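Local coordinates for sp1 protein (Swine acute diarrhea syndrome coronavirus, PDB 6LPA) that probably suppresses host gene expression as a coronavirus nonstructural protein 1, and is linked to altered host cell proliferation and immune evasion, at residues D51-V56 / W88-N93; V63-E66 / T72-I75. One frame throughout, in Å; residues are numbered along the deposited sequence.

Interaction 1 of 2, residues D51-V56 / W88-N93; sequences DIVIGV and WLIPSN
I90 sets its two branches against two valines of 51-56: its CG2 methyl meets V56 CG2 at 3.9 Å, while CD1, at the end of the longer branch, comes to 4.3 Å from V53 CG2. The split follows from the I90 torsions. With CG1 beside the backbone N (chi1 -43°), CG2 is anti to that N; the branch through CG1 is extended (chi2 172°), and CG2 and CD1 are held apart, one for each valine. V56 in turn offers the methyl lying beside its own backbone N. The V56 and I90 CA atoms are 8.7 Å apart, too far for a backbone pair, and the 109 Å² buried comes almost wholly from these three residues. In the nsp1 fold, an irregular beta-barrel, I90 belongs to strand 85-91, and the contact joins it to a short segment outside the main sheet, where strand 53-54 runs parallel to strand 16-17 and I52 and I54 each form a backbone hydrogen bond with I16. V45 touches both V53 and I90, and V62 touches both V56 and I90, which extends the apolar cluster over the strands bordering 85-91. Beyond the end of that strand, S92 OG hydrogen-bonds to S17 O and S94 N.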
# COMPACT_ATOMS: atom_id res chain seq x y z
N ASP A 51 7.55 10.66 13.58
CA ASP A 51 7.99 10.39 14.94
C ASP A 51 7.10 11.10 15.97
O ASP A 51 7.24 10.82 17.16
CB ASP A 51 9.48 10.76 15.09
CG ASP A 51 10.41 9.92 14.14
OD1 ASP A 51 9.99 8.85 13.64
OD2 ASP A 51 11.56 10.34 13.89
N ILE A 52 6.16 11.97 15.54
CA ILE A 52 5.11 12.49 16.42
C ILE A 52 4.14 11.42 16.81
O ILE A 52 3.49 11.51 17.85
CB ILE A 52 4.26 13.59 15.77
CG1 ILE A 52 5.06 14.75 15.29
CG2 ILE A 52 3.21 14.07 16.76
CD1 ILE A 52 5.56 15.40 16.27
N VAL A 53 3.91 10.46 15.92
CA VAL A 53 2.81 9.52 16.05
C VAL A 53 3.17 8.44 17.06
O VAL A 53 4.22 7.80 16.95
CB VAL A 53 2.47 8.91 14.69
CG1 VAL A 53 1.24 8.05 14.78
CG2 VAL A 53 2.33 10.01 13.65
N ILE A 54 2.29 8.23 18.04
CA ILE A 54 2.37 7.08 18.92
C ILE A 54 1.10 6.27 18.70
O ILE A 54 0.03 6.84 18.44
CB ILE A 54 2.54 7.50 20.40
CG1 ILE A 54 1.29 8.19 20.94
CG2 ILE A 54 3.72 8.44 20.54
CD1 ILE A 54 1.50 8.91 22.26
N GLY A 55 1.25 4.94 18.70
CA GLY A 55 0.14 4.02 18.51
C GLY A 55 0.03 3.38 17.14
O GLY A 55 -0.89 2.58 16.93
N VAL A 56 0.90 3.72 16.20
CA VAL A 56 0.79 3.21 14.83
C VAL A 56 2.09 2.50 14.46
O VAL A 56 3.16 3.13 14.39
CB VAL A 56 0.47 4.33 13.82
CG1 VAL A 56 0.20 3.73 12.46
CG2 VAL A 56 -0.76 5.13 14.29
N TRP A 88 0.30 11.31 5.63
CA TRP A 88 -0.74 10.31 5.85
C TRP A 88 -1.95 10.96 6.51
O TRP A 88 -1.85 11.99 7.17
CB TRP A 88 -0.27 9.17 6.76
CG TRP A 88 1.05 8.55 6.40
CD1 TRP A 88 1.25 7.41 5.68
CD2 TRP A 88 2.36 9.01 6.79
NE1 TRP A 88 2.61 7.13 5.59
CE2 TRP A 88 3.31 8.10 6.26
CE3 TRP A 88 2.82 10.11 7.53
CZ2 TRP A 88 4.69 8.27 6.44
CZ3 TRP A 88 4.20 10.27 7.71
CH2 TRP A 88 5.12 9.35 7.17
N LEU A 89 -3.10 10.32 6.33
CA LEU A 89 -4.29 10.57 7.14
C LEU A 89 -4.45 9.36 8.05
O LEU A 89 -4.54 8.23 7.57
CB LEU A 89 -5.53 10.77 6.27
CG LEU A 89 -5.73 12.14 5.64
CD1 LEU A 89 -6.67 12.02 4.44
CD2 LEU A 89 -6.29 13.11 6.69
N ILE A 90 -4.47 9.62 9.35
CA ILE A 90 -4.43 8.57 10.37
C ILE A 90 -5.51 8.86 11.40
O ILE A 90 -5.60 9.99 11.90
CB ILE A 90 -3.05 8.51 11.06
CG1 ILE A 90 -1.91 8.64 10.04
CG2 ILE A 90 -2.94 7.24 11.89
CD1 ILE A 90 -0.51 8.79 10.65
N PRO A 91 -6.31 7.86 11.78
CA PRO A 91 -7.31 8.08 12.83
C PRO A 91 -6.64 8.60 14.09
O PRO A 91 -5.70 8.00 14.62
CB PRO A 91 -7.93 6.68 13.02
CG PRO A 91 -7.74 6.00 11.69
CD PRO A 91 -6.38 6.50 11.21
N SER A 92 -7.10 9.77 14.54
CA SER A 92 -6.52 10.44 15.69
C SER A 92 -7.46 11.54 16.14
O SER A 92 -8.14 12.18 15.32
CB SER A 92 -5.15 11.03 15.35
OG SER A 92 -4.70 11.82 16.43
N ASN A 93 -7.48 11.78 17.45
CA ASN A 93 -8.19 12.90 18.05
C ASN A 93 -7.27 14.06 18.44
O ASN A 93 -7.62 14.84 19.33
CB ASN A 93 -8.99 12.41 19.27
CG ASN A 93 -10.18 11.54 18.88
OD1 ASN A 93 -10.89 11.83 17.91
ND2 ASN A 93 -10.39 10.45 19.62

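Interaction 2 of 2, residues V63-E66 / T72-I75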
# COMPACT_ATOMS: atom_id res chain seq x y z
N VAL A 63 -4.02 5.78 5.54
CA VAL A 63 -4.14 6.39 4.22
C VAL A 63 -2.86 7.16 3.95
O VAL A 63 -2.42 7.95 4.79
CB VAL A 63 -5.37 7.30 4.11
CG1 VAL A 63 -5.29 8.17 2.85
CG2 VAL A 63 -6.66 6.45 4.07
N ALA A 64 -2.23 6.89 2.81
CA ALA A 64 -1.05 7.61 2.37
C ALA A 64 -1.46 8.60 1.29
O ALA A 64 -2.47 8.42 0.61
CB ALA A 64 0.03 6.66 1.84
N LEU A 65 -0.68 9.67 1.15
CA LEU A 65 -0.91 10.70 0.14
C LEU A 65 0.41 11.02 -0.54
O LEU A 65 1.35 11.45 0.13
CB LEU A 65 -1.52 11.97 0.75
CG LEU A 65 -2.90 11.86 1.40
CD1 LEU A 65 -2.82 11.63 2.92
CD2 LEU A 65 -3.75 13.11 1.11
N GLU A 66 0.48 10.79 -1.85
CA GLU A 66 1.69 11.08 -2.62
C GLU A 66 1.34 11.97 -3.79
O GLU A 66 0.20 11.96 -4.28
CB GLU A 66 2.34 9.80 -3.14
CG GLU A 66 1.60 9.11 -4.25
CD GLU A 66 2.29 7.80 -4.67
OE1 GLU A 66 2.48 7.58 -5.88
OE2 GLU A 66 2.64 7.01 -3.76
N THR A 72 -2.61 12.13 -4.53
CA THR A 72 -3.48 10.97 -4.61
C THR A 72 -3.38 10.15 -3.33
O THR A 72 -2.28 9.92 -2.80
CB THR A 72 -3.18 10.13 -5.85
OG1 THR A 72 -1.81 9.74 -5.84
CG2 THR A 72 -3.41 10.96 -7.09
N ALA A 73 -4.54 9.75 -2.82
CA ALA A 73 -4.66 9.07 -1.54
C ALA A 73 -4.98 7.60 -1.77
O ALA A 73 -5.77 7.25 -2.64
CB ALA A 73 -5.75 9.72 -0.70
N TYR A 74 -4.36 6.73 -0.96
CA TYR A 74 -4.60 5.30 -1.08
C TYR A 74 -4.24 4.66 0.25
O TYR A 74 -3.59 5.28 1.09
CB TYR A 74 -3.79 4.68 -2.22
CG TYR A 74 -2.30 4.94 -2.11
CD1 TYR A 74 -1.75 6.15 -2.53
CD2 TYR A 74 -1.44 3.97 -1.61
CE1 TYR A 74 -0.40 6.39 -2.43
CE2 TYR A 74 -0.07 4.21 -1.50
CZ TYR A 74 0.44 5.42 -1.92
OH TYR A 74 1.79 5.68 -1.83
N ILE A 75 -4.66 3.43 0.43
CA ILE A 75 -4.39 2.69 1.65
C ILE A 75 -3.03 2.02 1.53
O ILE A 75 -2.71 1.43 0.49
CB ILE A 75 -5.52 1.68 1.94
CG1 ILE A 75 -6.82 2.44 2.12
CG2 ILE A 75 -5.22 0.86 3.19
CD1 ILE A 75 -8.02 1.54 2.48
O HOH W 1 0.39 8.59 -7.36
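E66 CG and Y74 CG both sit between their own backbone N and carbonyl carbon (chi1 72° and 56°), and the E66 chain runs extended beyond CG, which brings carboxylate and phenol together on one face of the antiparallel hairpin formed by strands 61-66 and 71-77. There Y74 OH donates to E66 OE2 in a very short 2.5 Å hydrogen bond. OE2 lies at the ring edge, near its plane, although the carboxylate and ring planes are 84° apart. A64 CB covers one ring face off-centre, 4.2 Å from the centroid, a CH-pi contact. The ladder beneath is regular: A64 N to Y74 O measures 2.7 Å and T72 N to E66 O 2.8 Å, with the reverse bonds from Y74 N and E66 N completing two hydrogen-bonded pairs. On the other face A73 CB lies 4.1 Å from L65 CG, its partner in a non-hydrogen-bonded pair. It also reaches diagonally to V63 CG1, at 3.9 Å, although V63 itself pairs with I75. M24 of the second subunit donates its backbone N to E66 OE1, placing the carboxylate at the dimer contact. A water donates to the same OE1 at 2.8 Å and also hydrogen-bonds to T72 OG1.

Overall arrangement
Both contacts reach the main sheet, in which strands 61-66 and 85-91 are neighbours, though 51-56 itself lies outside it: L89 N lies 2.9 Å from V63 O, a probable hydrogen bond between a strand of interaction 1 and one of interaction 2. Their centres are 14 Å apart, on opposite sides of the chain's centre, and 63-66/72-75 is nested in the loop that 51-56/88-93 closes. Each is partly buried, yet the chemistry differs. Interaction 1 is purely aliphatic and joins elements distant in sequence. Interaction 2 buries 405 Å², nearly four times as much, through a backbone ladder between consecutive strands, and adds a polar group that reaches the second subunit, which does not touch interaction 1.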